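Local coordinates for putative Lipoprotein (Shewanella oneidensis, PDB 3U24) that is of unknown function but binds zinc and calcium ions and, as a DUF885 protein of the peptidase MA clan, may be related to metallopeptidases, at residues Gln38-Trp43 and Tyr55-Asp60; Leu68-Ala73 and Asn99-Met104; Trp114-Ser119 and Leu168-Leu173; Ser144-Met149 and Ala204-Arg209; Asn151-Tyr156 and Ser214-Glu219. All coordinates share one frame; numbering follows the deposited sequence.

The five contacts join neighbouring helices and loops of one mostly helical chain. Interaction 1 lies at the surface and is largely polar, a carboxylate held at a helix start; interaction 5 is buried and wholly apolar across its two helices. The other three are partly buried: interaction 2 is apolar side-chain packing, interaction 3 surrounds a histidine, and interaction 4 adds an arginine bond to a selenomethionine-aromatic contact. Interactions 4 and 5 both use helix 200-234, set against the successive helices 138-148 and 152-162. Interaction 1 touches three others: Leu-39 packs on Phe-70 of interaction 2, Thr-42 bonds Arg-148 of interaction 4, and Pro-59 meets Tyr-155 of interaction 5.

Interaction 1. Residues Gln38-Trp43 and Tyr55-Asp60; sequences QLSPTW and YLEIPD. With EDO (1,2-ethanediol), chain X.
Glu-57 sets CG beside its backbone N, anti to the carbonyl carbon (chi1 -54°), and then bends at chi2, which carries its carboxylate to Ser-40 and Thr-42. OG1 of Thr-42 likewise lies anti to its own carbonyl carbon and faces that group. OE2 of Glu-57 accepts from Thr-42 N at 3.0 Å, in a nearly straight bond (167°), and from Ser-40 OG at 3.3 Å, the donors coming from opposite faces of the carboxylate plane. OE1 takes Thr-42 OG1 at a very short, doubtful 2.5 Å. This is the start of helix 41-47: Ser-40 is its N-cap, with OG accepting from Trp-43 N at 3.2 Å, and the helix end probably stabilises the acid's charge. Were an alanine here instead of Glu-57, Thr-42 N and the Ser-40 hydroxyl would probably lose their acceptor, and nearby Arg-148, bonded to Thr-42 OG1, a neighbouring negative charge. Pro-41, rigid and without an N-H to satisfy, lays CG 3.8 Å from Tyr-55 CD2. A water bridges Thr-42 OG1 and Tyr-55 O.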
# COMPACT_ATOMS: atom_id res chain seq x y z
N GLN A 38 13.77 2.18 20.32
CA GLN A 38 14.31 3.16 21.26
C GLN A 38 14.47 4.52 20.61
O GLN A 38 14.25 5.52 21.25
CB GLN A 38 15.66 2.66 21.81
CG GLN A 38 16.48 3.64 22.62
CD GLN A 38 17.71 2.96 23.28
OE1 GLN A 38 18.82 2.96 22.72
NE2 GLN A 38 17.49 2.34 24.46
N LEU A 39 14.86 4.55 19.33
CA LEU A 39 14.95 5.79 18.56
C LEU A 39 13.58 6.34 18.24
O LEU A 39 13.38 7.55 18.26
CB LEU A 39 15.68 5.57 17.24
CG LEU A 39 15.63 6.69 16.20
CD1 LEU A 39 16.55 7.82 16.63
CD2 LEU A 39 15.97 6.16 14.83
N SER A 40 12.64 5.47 17.90
CA SER A 40 11.29 5.91 17.50
C SER A 40 10.19 5.07 18.14
O SER A 40 9.66 4.11 17.58
CB SER A 40 11.20 5.84 16.00
OG SER A 40 9.89 6.13 15.62
N PRO A 41 9.83 5.40 19.35
CA PRO A 41 8.76 4.59 19.93
C PRO A 41 7.41 4.73 19.24
O PRO A 41 6.56 3.86 19.42
CB PRO A 41 8.72 5.03 21.41
CG PRO A 41 9.52 6.31 21.46
CD PRO A 41 10.54 6.18 20.35
N THR A 42 7.18 5.79 18.48
CA THR A 42 5.93 5.88 17.70
C THR A 42 5.90 4.85 16.55
O THR A 42 4.88 4.16 16.32
CB THR A 42 5.72 7.30 17.19
OG1 THR A 42 5.63 8.15 18.33
CG2 THR A 42 4.44 7.44 16.31
N TRP A 43 7.02 4.68 15.87
CA TRP A 43 7.14 3.62 14.88
C TRP A 43 6.85 2.28 15.52
O TRP A 43 6.15 1.42 14.96
CB TRP A 43 8.52 3.66 14.32
CG TRP A 43 8.71 3.01 12.97
CD1 TRP A 43 7.91 2.04 12.33
CD2 TRP A 43 9.84 3.23 12.07
NE1 TRP A 43 8.46 1.68 11.11
CE2 TRP A 43 9.63 2.36 10.90
CE3 TRP A 43 10.98 4.03 12.12
CZ2 TRP A 43 10.53 2.34 9.84
CZ3 TRP A 43 11.87 4.00 11.04
CH2 TRP A 43 11.64 3.17 9.93
N TYR A 55 5.78 8.98 25.14
CA TYR A 55 6.87 9.81 24.64
C TYR A 55 6.55 10.26 23.24
O TYR A 55 6.45 9.45 22.33
CB TYR A 55 8.16 9.00 24.60
CG TYR A 55 9.34 9.83 24.19
CD1 TYR A 55 9.94 10.67 25.11
CD2 TYR A 55 9.82 9.83 22.89
CE1 TYR A 55 11.02 11.47 24.76
CE2 TYR A 55 10.90 10.63 22.52
CZ TYR A 55 11.49 11.44 23.47
OH TYR A 55 12.54 12.24 23.17
N LEU A 56 6.37 11.56 23.05
CA LEU A 56 6.13 12.12 21.73
C LEU A 56 7.44 12.66 21.22
O LEU A 56 7.98 13.58 21.81
CB LEU A 56 5.12 13.26 21.81
CG LEU A 56 4.75 14.00 20.53
CD1 LEU A 56 4.09 13.09 19.52
CD2 LEU A 56 3.87 15.20 20.88
N GLU A 57 7.95 12.10 20.13
CA GLU A 57 9.20 12.59 19.54
C GLU A 57 8.96 13.97 18.96
O GLU A 57 7.94 14.20 18.33
CB GLU A 57 9.71 11.66 18.43
CG GLU A 57 9.87 10.20 18.87
CD GLU A 57 8.70 9.30 18.44
OE1 GLU A 57 7.51 9.72 18.55
OE2 GLU A 57 8.95 8.16 17.99
N ILE A 58 9.86 14.90 19.22
CA ILE A 58 9.77 16.24 18.68
C ILE A 58 10.59 16.20 17.39
O ILE A 58 11.78 15.85 17.40
CB ILE A 58 10.30 17.30 19.66
CG1 ILE A 58 9.42 17.32 20.91
CG2 ILE A 58 10.29 18.70 19.02
CD1 ILE A 58 10.14 17.74 22.18
N PRO A 59 9.96 16.51 16.26
CA PRO A 59 10.67 16.34 14.98
C PRO A 59 11.48 17.58 14.66
O PRO A 59 11.16 18.31 13.77
CB PRO A 59 9.52 16.13 14.00
CG PRO A 59 8.41 16.95 14.58
CD PRO A 59 8.60 17.04 16.07
N ASP A 60 12.51 17.83 15.45
CA ASP A 60 13.42 18.95 15.24
C ASP A 60 14.77 18.44 14.77
O ASP A 60 14.95 17.26 14.51
CB ASP A 60 13.59 19.75 16.55
CG ASP A 60 14.11 18.91 17.72
OD1 ASP A 60 14.79 17.85 17.49
OD2 ASP A 60 13.82 19.31 18.88
C1 EDO X . 12.19 6.34 24.55
O1 EDO X . 13.28 7.07 24.00
C2 EDO X . 12.30 4.89 24.10
O2 EDO X . 12.21 4.06 25.27
O HOH W 1 5.74 6.87 21.26

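Interaction 2. Residues Leu68-Ala73 and Asn99-Met104; sequences LAFVKA and NLLSSM
Phe-70 and Val-71 of helix 61-79 meet Leu-101 and Met-104 of helix 88-111 in an antiparallel helix pair. The axes of the two short segments pass 9.6 Å apart, with 147° between their directions, and no hydrogen bond joins them, so the side chains meet by apolar packing alone. Among the aromatic contacts, Phe-70 holds CG anti to the backbone N (chi1 168°), a torsion that brings CE1 and CD1 of its ring to the other helix. Its CE1 meets Leu-101 CD2 at 3.8 Å, obliquely to the ring, the two side chains running at about a right angle, while CD1 lies 4.2 Å from the methyl CE of Met-104, present as selenomethionine. That methyl arrives because the flexible chain bends at its last torsion, which suits a long, unbranched side chain. The aliphatic contacts centre on Val-71, whose CG2 approaches Met-104 CB at 4.1 Å and Leu-101 CD2 at 4.3 Å; a short, branched residue suits the place where the backbones come nearest. Leu-36 and Leu-39 of helix 25-39 also pack on Phe-70, so a third helix joins the cluster. Against the backbone, both methyls of Val-71 rest against one carbonyl oxygen, CG1 and CG2 each lying 3.8 Å from Leu-101 O.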
# COMPACT_ATOMS: atom_id res chain seq x y z
N LEU A 68 20.41 10.17 12.06
CA LEU A 68 21.60 9.93 11.26
C LEU A 68 22.72 9.23 12.05
O LEU A 68 23.45 8.43 11.47
CB LEU A 68 22.15 11.21 10.62
CG LEU A 68 21.31 11.91 9.56
CD1 LEU A 68 21.94 13.28 9.25
CD2 LEU A 68 21.17 11.04 8.33
N ALA A 69 22.85 9.52 13.35
CA ALA A 69 23.83 8.80 14.19
C ALA A 69 23.41 7.31 14.32
O ALA A 69 24.25 6.42 14.41
CB ALA A 69 23.95 9.44 15.59
N PHE A 70 22.11 7.04 14.34
CA PHE A 70 21.64 5.66 14.40
C PHE A 70 21.94 4.94 13.09
O PHE A 70 22.40 3.82 13.13
CB PHE A 70 20.16 5.62 14.75
CG PHE A 70 19.49 4.30 14.57
CD1 PHE A 70 18.91 3.97 13.36
CD2 PHE A 70 19.37 3.42 15.63
CE1 PHE A 70 18.26 2.77 13.18
CE2 PHE A 70 18.68 2.24 15.46
CZ PHE A 70 18.14 1.91 14.23
N VAL A 71 21.69 5.59 11.94
CA VAL A 71 21.99 5.01 10.65
C VAL A 71 23.48 4.63 10.60
O VAL A 71 23.85 3.50 10.30
CB VAL A 71 21.61 5.96 9.48
CG1 VAL A 71 22.23 5.49 8.18
CG2 VAL A 71 20.09 6.08 9.37
N LYS A 72 24.34 5.59 10.91
CA LYS A 72 25.79 5.35 10.92
C LYS A 72 26.21 4.20 11.82
O LYS A 72 27.01 3.37 11.39
CB LYS A 72 26.57 6.63 11.27
N ALA A 73 25.71 4.12 13.05
CA ALA A 73 26.14 3.06 13.96
C ALA A 73 25.60 1.69 13.52
O ALA A 73 26.29 0.67 13.68
CB ALA A 73 25.72 3.34 15.42
N ASN A 99 18.98 -1.41 3.06
CA ASN A 99 18.15 -0.54 2.29
C ASN A 99 17.29 0.41 3.15
O ASN A 99 17.18 1.58 2.83
CB ASN A 99 17.21 -1.36 1.38
CG ASN A 99 16.45 -0.48 0.42
OD1 ASN A 99 17.04 0.14 -0.45
ND2 ASN A 99 15.14 -0.37 0.60
N LEU A 100 16.67 -0.09 4.21
CA LEU A 100 15.93 0.77 5.11
C LEU A 100 16.85 1.87 5.67
O LEU A 100 16.49 3.06 5.68
CB LEU A 100 15.31 -0.03 6.25
CG LEU A 100 14.60 0.76 7.34
CD1 LEU A 100 13.30 1.31 6.77
CD2 LEU A 100 14.40 -0.15 8.55
N LEU A 101 18.03 1.47 6.13
CA LEU A 101 18.99 2.44 6.65
C LEU A 101 19.37 3.50 5.59
O LEU A 101 19.34 4.71 5.86
CB LEU A 101 20.23 1.75 7.28
CG LEU A 101 20.00 0.93 8.58
CD1 LEU A 101 21.25 0.15 9.02
CD2 LEU A 101 19.48 1.81 9.72
N SER A 102 19.73 3.07 4.39
CA SER A 102 20.12 4.03 3.37
C SER A 102 18.97 4.96 3.05
O SER A 102 19.16 6.14 2.82
CB SER A 102 20.60 3.33 2.08
OG SER A 102 21.81 2.65 2.34
N SER A 103 17.77 4.45 3.03
CA SER A 103 16.66 5.30 2.68
C SER A 103 16.29 6.29 3.79
O SER A 103 15.86 7.37 3.49
CB SER A 103 15.46 4.48 2.25
OG SER A 103 14.89 3.90 3.38
N MSE A 104 16.47 5.92 5.04
CA MSE A 104 16.32 6.88 6.15
C MSE A 104 17.28 8.06 6.02
O MSE A 104 16.85 9.23 6.14
CB MSE A 104 16.48 6.23 7.53
CG MSE A 104 15.35 5.24 7.89
SE MSE A 104 15.75 4.04 9.41
CE MSE A 104 15.98 5.45 10.74

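Interaction 3. Residues Trp114-Ser119 and Leu168-Leu173; sequences WQWDPS and LEHTEL. With ACY (acetic acid), chain Q.
His-170 can be followed outward from CB, which lies 3.2 Å from Asp-117 OD1. Its CG is anti to the carbonyl carbon (chi1 -66°), bringing the ring past the carboxylate, where CD2 sits 3.5 Å from Asp-117 CG, planes 55° apart. CE1 touches Trp-116 CZ3 at 3.9 Å; the tryptophan edge points at the imidazole face in a T-shaped pair, planes at 75°. ND1 hydrogen-bonds Thr-167 OG1, and NE2 bonds Leu-516 O and, weakly, an acetate oxygen. Asp-117 directs OD1 to Ser-119 just after helix 113-116, accepting from Ser-119 OG at 2.5 Å on its syn lone pair. Shortening Asp-117 to an alanine is likely to cost that hydroxyl its acceptor and open a gap beside the imidazole. The rigid ring of Pro-118 puts CG 3.4 Å from Thr-171 OG1, which is hydrogen-bonded to Thr-167 O, and packs the start of a 3-10 turn onto helix 168-179. Leu-516 O can only accept, so NE2 evidently carries a proton; the nearby carboxylate may ease charging of the imidazole.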
# COMPACT_ATOMS: atom_id res chain seq x y z
N TRP A 114 10.56 16.45 5.11
CA TRP A 114 10.39 17.16 6.36
C TRP A 114 10.36 18.67 6.19
O TRP A 114 9.82 19.36 7.04
CB TRP A 114 11.46 16.70 7.40
CG TRP A 114 12.89 16.97 7.01
CD1 TRP A 114 13.77 16.10 6.38
CD2 TRP A 114 13.66 18.21 7.21
NE1 TRP A 114 14.99 16.69 6.18
CE2 TRP A 114 15.00 17.95 6.67
CE3 TRP A 114 13.40 19.43 7.80
CZ2 TRP A 114 16.02 18.90 6.71
CZ3 TRP A 114 14.42 20.43 7.82
CH2 TRP A 114 15.70 20.16 7.29
N GLN A 115 10.89 19.18 5.07
CA GLN A 115 10.84 20.62 4.75
C GLN A 115 9.57 21.02 4.02
O GLN A 115 8.95 22.02 4.41
CB GLN A 115 12.00 21.11 3.87
CG GLN A 115 13.29 21.12 4.61
CD GLN A 115 14.40 21.80 3.83
OE1 GLN A 115 14.56 21.62 2.61
NE2 GLN A 115 15.17 22.60 4.53
N TRP A 116 9.22 20.28 2.97
CA TRP A 116 8.19 20.71 2.04
C TRP A 116 6.86 20.02 2.15
O TRP A 116 5.94 20.35 1.38
CB TRP A 116 8.69 20.66 0.58
CG TRP A 116 9.29 19.33 0.15
CD1 TRP A 116 10.64 18.99 0.10
CD2 TRP A 116 8.58 18.15 -0.30
NE1 TRP A 116 10.81 17.72 -0.34
CE2 TRP A 116 9.62 17.15 -0.59
CE3 TRP A 116 7.25 17.84 -0.52
CZ2 TRP A 116 9.30 15.89 -1.04
CZ3 TRP A 116 6.94 16.55 -0.97
CH2 TRP A 116 7.94 15.59 -1.22
N ASP A 117 6.71 19.06 3.05
CA ASP A 117 5.41 18.38 3.25
C ASP A 117 4.90 18.63 4.67
O ASP A 117 5.26 17.89 5.61
CB ASP A 117 5.53 16.88 3.01
CG ASP A 117 4.24 16.14 3.31
OD1 ASP A 117 3.21 16.74 3.67
OD2 ASP A 117 4.26 14.90 3.21
N PRO A 118 4.09 19.68 4.85
CA PRO A 118 3.62 19.98 6.19
C PRO A 118 2.66 18.92 6.69
O PRO A 118 2.42 18.87 7.90
CB PRO A 118 2.90 21.34 6.05
CG PRO A 118 3.54 21.98 4.85
CD PRO A 118 3.85 20.80 3.94
N SER A 119 2.14 18.07 5.82
CA SER A 119 1.23 17.06 6.30
C SER A 119 1.95 15.99 7.13
O SER A 119 1.31 15.25 7.86
CB SER A 119 0.42 16.41 5.18
OG SER A 119 1.19 15.45 4.50
N LEU A 168 1.92 23.55 -2.20
CA LEU A 168 0.58 23.98 -1.87
C LEU A 168 -0.25 22.76 -1.45
O LEU A 168 -1.03 22.82 -0.50
CB LEU A 168 -0.10 24.66 -3.08
CG LEU A 168 -1.59 24.95 -2.85
CD1 LEU A 168 -1.75 25.90 -1.65
CD2 LEU A 168 -2.26 25.49 -4.15
N GLU A 169 -0.11 21.69 -2.21
CA GLU A 169 -0.97 20.52 -2.01
C GLU A 169 -0.76 19.87 -0.62
O GLU A 169 -1.72 19.49 0.05
CB GLU A 169 -0.73 19.48 -3.12
CG GLU A 169 -1.22 19.93 -4.50
CD GLU A 169 -0.30 20.97 -5.21
OE1 GLU A 169 0.81 21.31 -4.68
OE2 GLU A 169 -0.69 21.45 -6.30
N HIS A 170 0.49 19.75 -0.18
CA HIS A 170 0.70 19.07 1.09
C HIS A 170 0.31 19.98 2.22
O HIS A 170 -0.07 19.50 3.30
CB HIS A 170 2.15 18.56 1.22
CG HIS A 170 2.49 17.46 0.22
ND1 HIS A 170 2.90 17.72 -1.03
CD2 HIS A 170 2.38 16.05 0.31
CE1 HIS A 170 3.11 16.56 -1.70
NE2 HIS A 170 2.78 15.54 -0.89
N THR A 171 0.39 21.29 2.00
CA THR A 171 -0.01 22.23 3.04
C THR A 171 -1.54 22.17 3.22
O THR A 171 -2.03 22.25 4.36
CB THR A 171 0.47 23.67 2.77
OG1 THR A 171 1.87 23.68 2.43
CG2 THR A 171 0.23 24.56 3.98
N GLU A 172 -2.26 21.96 2.12
CA GLU A 172 -3.70 21.90 2.15
C GLU A 172 -4.08 20.62 2.86
O GLU A 172 -5.00 20.57 3.64
CB GLU A 172 -4.30 21.88 0.73
CG GLU A 172 -4.30 23.22 -0.00
CD GLU A 172 -4.69 23.17 -1.51
OE1 GLU A 172 -4.41 22.18 -2.27
OE2 GLU A 172 -5.26 24.19 -1.96
N LEU A 173 -3.36 19.57 2.54
CA LEU A 173 -3.62 18.31 3.21
C LEU A 173 -3.38 18.44 4.75
O LEU A 173 -4.19 18.00 5.56
CB LEU A 173 -2.81 17.19 2.59
CG LEU A 173 -3.06 15.78 3.14
CD1 LEU A 173 -4.52 15.29 2.97
CD2 LEU A 173 -2.03 14.81 2.55
C ACY Q . 5.59 12.46 0.38
O ACY Q . 4.52 12.95 -0.06
OXT ACY Q . 6.17 11.46 -0.14
CH3 ACY Q . 6.18 13.04 1.62

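Interaction 4. Residues Ser144-Met149 and Ala204-Arg209; sequences SVLARM and ALFKTR. With EDO (1,2-ethanediol), chain P.
Leu-146 and Met-149 are the bumps that segment 144-149 presses onto Leu-205, Phe-206 and Arg-209 of helix 200-234. The short helix axes approach to 9.8 Å and run at 42° to each other, an oblique helix-helix packing near one end of the long helix. Leu-146 pushes CD1 into the hollow between two successive residues, 3.8 Å from Leu-205 CG and 3.5 Å from Phe-206 CA; with CG anti to the backbone N, the branched end spreads over the opposing backbone. Met-149, present as selenomethionine, bends at its last torsion and covers one face of the flat Phe-206 ring: CE stands 3.5 Å from the ring centre, only 3° off the normal, a CH-pi contact within a Met-aromatic pair. Val-145 CG1 fits against the far end of the same ring, 3.8 Å from Phe-206 CZ, and Leu-189 and Val-193 also pack on it. Arg-209, extended from CG to NE, crosses Leu-146 at about a right angle, its CB 3.8 Å from Met-149 CE. A water bridges Met-149 O and Arg-209 O. At the arginine's far end NH1 donates to Leu-146 O at 2.9 Å, the acceptor close to the guanidinium plane but the donor standing above the plane of the carbonyl.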
# COMPACT_ATOMS: atom_id res chain seq x y z
N SER A 144 -0.85 7.02 29.24
CA SER A 144 0.02 7.22 28.08
C SER A 144 -0.32 8.52 27.35
O SER A 144 0.56 9.32 27.00
CB SER A 144 -0.03 6.02 27.11
OG SER A 144 0.65 4.91 27.70
N VAL A 145 -1.61 8.74 27.15
CA VAL A 145 -2.09 9.96 26.51
C VAL A 145 -1.76 11.20 27.39
O VAL A 145 -1.32 12.24 26.89
CB VAL A 145 -3.61 9.87 26.29
CG1 VAL A 145 -4.17 11.22 25.88
CG2 VAL A 145 -3.90 8.79 25.26
N LEU A 146 -1.98 11.05 28.70
CA LEU A 146 -1.65 12.13 29.63
C LEU A 146 -0.19 12.60 29.39
O LEU A 146 0.02 13.78 29.18
CB LEU A 146 -1.92 11.73 31.10
CG LEU A 146 -1.63 12.71 32.24
CD1 LEU A 146 -2.44 13.99 32.05
CD2 LEU A 146 -1.98 12.04 33.57
N ALA A 147 0.76 11.65 29.34
CA ALA A 147 2.18 11.96 29.18
C ALA A 147 2.47 12.45 27.76
O ALA A 147 3.26 13.39 27.56
CB ALA A 147 3.08 10.74 29.55
N ARG A 148 1.83 11.84 26.78
CA ARG A 148 2.12 12.18 25.38
C ARG A 148 1.67 13.60 24.99
O ARG A 148 2.20 14.19 24.05
CB ARG A 148 1.49 11.11 24.46
CG ARG A 148 1.94 11.11 23.00
CD ARG A 148 1.14 10.11 22.15
NE ARG A 148 1.68 10.02 20.80
CZ ARG A 148 2.69 9.22 20.46
NH1 ARG A 148 3.24 8.39 21.37
NH2 ARG A 148 3.16 9.24 19.22
N MSE A 149 0.67 14.13 25.70
CA MSE A 149 0.22 15.51 25.47
C MSE A 149 1.23 16.61 25.87
O MSE A 149 1.17 17.73 25.30
CB MSE A 149 -1.14 15.77 26.15
CG MSE A 149 -2.31 15.07 25.48
SE MSE A 149 -4.03 15.67 26.22
CE MSE A 149 -3.73 15.08 28.07
N ALA A 204 -7.34 16.28 36.64
CA ALA A 204 -7.18 17.72 36.55
C ALA A 204 -5.97 18.04 35.68
O ALA A 204 -6.01 18.94 34.88
CB ALA A 204 -7.05 18.36 37.95
N LEU A 205 -4.89 17.27 35.82
CA LEU A 205 -3.72 17.45 34.98
C LEU A 205 -4.09 17.21 33.50
O LEU A 205 -3.60 17.91 32.57
CB LEU A 205 -2.65 16.48 35.38
CG LEU A 205 -1.32 16.58 34.60
CD1 LEU A 205 -0.74 18.00 34.65
CD2 LEU A 205 -0.32 15.50 35.08
N PHE A 206 -4.92 16.20 33.29
CA PHE A 206 -5.35 15.84 31.94
C PHE A 206 -6.06 17.04 31.32
O PHE A 206 -5.81 17.38 30.17
CB PHE A 206 -6.27 14.62 31.96
CG PHE A 206 -6.45 13.99 30.61
CD1 PHE A 206 -7.21 14.60 29.64
CD2 PHE A 206 -5.82 12.79 30.30
CE1 PHE A 206 -7.35 14.04 28.37
CE2 PHE A 206 -5.95 12.25 29.03
CZ PHE A 206 -6.74 12.87 28.07
N LYS A 207 -6.93 17.67 32.08
CA LYS A 207 -7.71 18.79 31.56
C LYS A 207 -6.79 19.99 31.21
O LYS A 207 -6.89 20.58 30.12
CB LYS A 207 -8.81 19.20 32.56
CG LYS A 207 -9.76 20.28 32.07
CD LYS A 207 -10.40 19.98 30.68
CE LYS A 207 -11.40 21.05 30.19
NZ LYS A 207 -11.63 21.00 28.70
N THR A 208 -5.91 20.32 32.15
CA THR A 208 -4.92 21.36 31.93
C THR A 208 -4.14 21.03 30.64
O THR A 208 -4.05 21.85 29.73
CB THR A 208 -3.98 21.46 33.16
OG1 THR A 208 -4.76 21.78 34.34
CG2 THR A 208 -2.85 22.51 32.94
N ARG A 209 -3.59 19.83 30.52
CA ARG A 209 -2.80 19.53 29.32
C ARG A 209 -3.64 19.53 28.05
O ARG A 209 -3.14 19.91 27.00
CB ARG A 209 -2.08 18.21 29.45
CG ARG A 209 -0.88 18.31 30.33
CD ARG A 209 0.02 17.09 30.20
NE ARG A 209 1.08 17.24 31.16
CZ ARG A 209 1.71 16.25 31.76
NH1 ARG A 209 1.42 14.96 31.49
NH2 ARG A 209 2.66 16.54 32.65
C1 EDO P . 2.40 10.41 14.91
O1 EDO P . 1.10 11.02 14.96
C2 EDO P . 3.52 11.29 15.50
O2 EDO P . 3.39 11.30 16.92
O HOH W 2 -0.30 19.91 26.29

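Interaction 5. Residues Asn151-Tyr156 and Ser214-Glu219; sequences NIPAYY and SKAINE. With EDO (1,2-ethanediol), chain Y.
Tyr-156 OH, hydrogen-bonded by both Asn-178 OD1 and Val-123 N, fixes the far end of a ring whose side meets Ile-217. These polar partners satisfy a buried hydroxyl, which explains why a tyrosine can sit among hydrocarbon. Across the interface Tyr-156 CE2 lies 3.8 Å from Ile-217 CG1; the tyrosine's CG is anti to its carbonyl carbon (chi1 -71°), which turns the ring toward helix 200-234. Within its own helix, Tyr-155 CD1 stands over the centre of one face and Ile-152 CG2 lies at the edge, in plane; the ring of His-220 also meets it. That same Ile-152 methyl bridges to the other helix, 4.2 Å from Ile-217 CG1 and 4.3 Å from Ala-216 CB. Ala-216, with only one methyl, suits the place of closest backbone approach: its CB is 4.0 Å from both Pro-153 CA and Pro-153 CG. Pro-153 in turn sits in the first turn of helix 152-162, where its missing N-H costs no bond. One residue on, Ala-154 N donates to O2 of a bound ethanediol at 3.2 Å. On helix 200-234, Lys-215 NZ makes a salt bridge with Glu-219 OE2 whose hydrogen bond is weak, keeping charge at the exposed flank. With axes 9.1 Å apart and only 17° between their directions, helices 152-162 and 200-234 form a nearly parallel pair within this mostly helical chain, joined by isoleucine, alanine, proline and tyrosine.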
# COMPACT_ATOMS: atom_id res chain seq x y z
N ASN A 151 4.29 17.46 25.29
CA ASN A 151 5.05 18.15 24.24
C ASN A 151 4.34 18.49 22.93
O ASN A 151 4.99 18.81 21.95
CB ASN A 151 6.38 17.42 24.01
CG ASN A 151 7.30 17.57 25.22
OD1 ASN A 151 7.39 18.68 25.78
ND2 ASN A 151 7.87 16.49 25.70
N ILE A 152 3.03 18.52 22.94
CA ILE A 152 2.31 18.92 21.75
C ILE A 152 2.67 20.34 21.26
O ILE A 152 2.83 20.53 20.06
CB ILE A 152 0.77 18.72 21.87
CG1 ILE A 152 0.47 17.22 21.82
CG2 ILE A 152 0.02 19.49 20.78
CD1 ILE A 152 -0.96 16.82 22.13
N PRO A 153 2.77 21.33 22.17
CA PRO A 153 3.17 22.69 21.67
C PRO A 153 4.53 22.64 21.01
O PRO A 153 4.75 23.24 19.95
CB PRO A 153 3.20 23.53 22.93
CG PRO A 153 2.08 22.94 23.75
CD PRO A 153 2.19 21.43 23.52
N ALA A 154 5.43 21.91 21.64
CA ALA A 154 6.82 21.81 21.11
C ALA A 154 6.87 21.14 19.75
O ALA A 154 7.65 21.49 18.90
CB ALA A 154 7.71 21.06 22.07
N TYR A 155 6.04 20.11 19.59
CA TYR A 155 5.95 19.36 18.35
C TYR A 155 5.59 20.31 17.22
O TYR A 155 6.22 20.29 16.22
CB TYR A 155 4.89 18.27 18.49
CG TYR A 155 4.68 17.44 17.26
CD1 TYR A 155 3.84 17.87 16.24
CD2 TYR A 155 5.32 16.23 17.11
CE1 TYR A 155 3.65 17.10 15.09
CE2 TYR A 155 5.15 15.43 15.95
CZ TYR A 155 4.30 15.87 14.95
OH TYR A 155 4.11 15.10 13.81
N TYR A 156 4.56 21.14 17.39
CA TYR A 156 4.15 22.02 16.32
C TYR A 156 5.08 23.26 16.14
O TYR A 156 5.23 23.74 15.01
CB TYR A 156 2.67 22.41 16.45
CG TYR A 156 1.69 21.26 16.15
CD1 TYR A 156 1.50 20.82 14.86
CD2 TYR A 156 0.97 20.64 17.16
CE1 TYR A 156 0.64 19.77 14.58
CE2 TYR A 156 0.09 19.59 16.89
CZ TYR A 156 -0.05 19.16 15.58
OH TYR A 156 -0.93 18.16 15.25
N SER A 214 -5.14 21.59 22.77
CA SER A 214 -6.17 22.12 21.88
C SER A 214 -5.83 23.51 21.35
O SER A 214 -6.02 23.80 20.20
CB SER A 214 -7.51 22.21 22.62
OG SER A 214 -7.88 20.89 22.99
N LYS A 215 -5.41 24.38 22.25
CA LYS A 215 -4.93 25.70 21.87
C LYS A 215 -3.77 25.61 20.83
O LYS A 215 -3.82 26.27 19.82
CB LYS A 215 -4.48 26.43 23.12
CG LYS A 215 -3.90 27.82 22.91
CD LYS A 215 -3.39 28.43 24.23
CE LYS A 215 -3.01 29.90 24.07
NZ LYS A 215 -4.20 30.68 23.59
N ALA A 216 -2.77 24.77 21.10
CA ALA A 216 -1.64 24.63 20.21
C ALA A 216 -2.05 24.09 18.83
O ALA A 216 -1.51 24.51 17.83
CB ALA A 216 -0.56 23.74 20.83
N ILE A 217 -2.98 23.14 18.80
CA ILE A 217 -3.40 22.55 17.54
C ILE A 217 -4.14 23.63 16.76
O ILE A 217 -3.80 23.84 15.63
CB ILE A 217 -4.24 21.28 17.71
CG1 ILE A 217 -3.39 20.17 18.36
CG2 ILE A 217 -4.80 20.80 16.36
CD1 ILE A 217 -4.14 18.96 18.84
N ASN A 218 -5.08 24.33 17.40
CA ASN A 218 -5.81 25.38 16.74
C ASN A 218 -4.91 26.50 16.24
O ASN A 218 -5.13 26.98 15.14
CB ASN A 218 -6.90 25.97 17.63
CG ASN A 218 -8.15 25.11 17.66
OD1 ASN A 218 -8.75 24.94 18.73
ND2 ASN A 218 -8.58 24.60 16.50
N GLU A 219 -3.91 26.91 17.01
CA GLU A 219 -2.96 27.92 16.55
C GLU A 219 -2.13 27.40 15.38
O GLU A 219 -1.85 28.12 14.47
CB GLU A 219 -2.04 28.43 17.68
CG GLU A 219 -2.81 29.26 18.72
CD GLU A 219 -1.99 29.59 19.98
OE1 GLU A 219 -0.88 29.03 20.18
OE2 GLU A 219 -2.48 30.45 20.77
C1 EDO Y . 6.51 21.21 27.19
O1 EDO Y . 5.13 20.90 27.48
C2 EDO Y . 6.80 21.71 25.76
O2 EDO Y . 5.68 21.68 24.84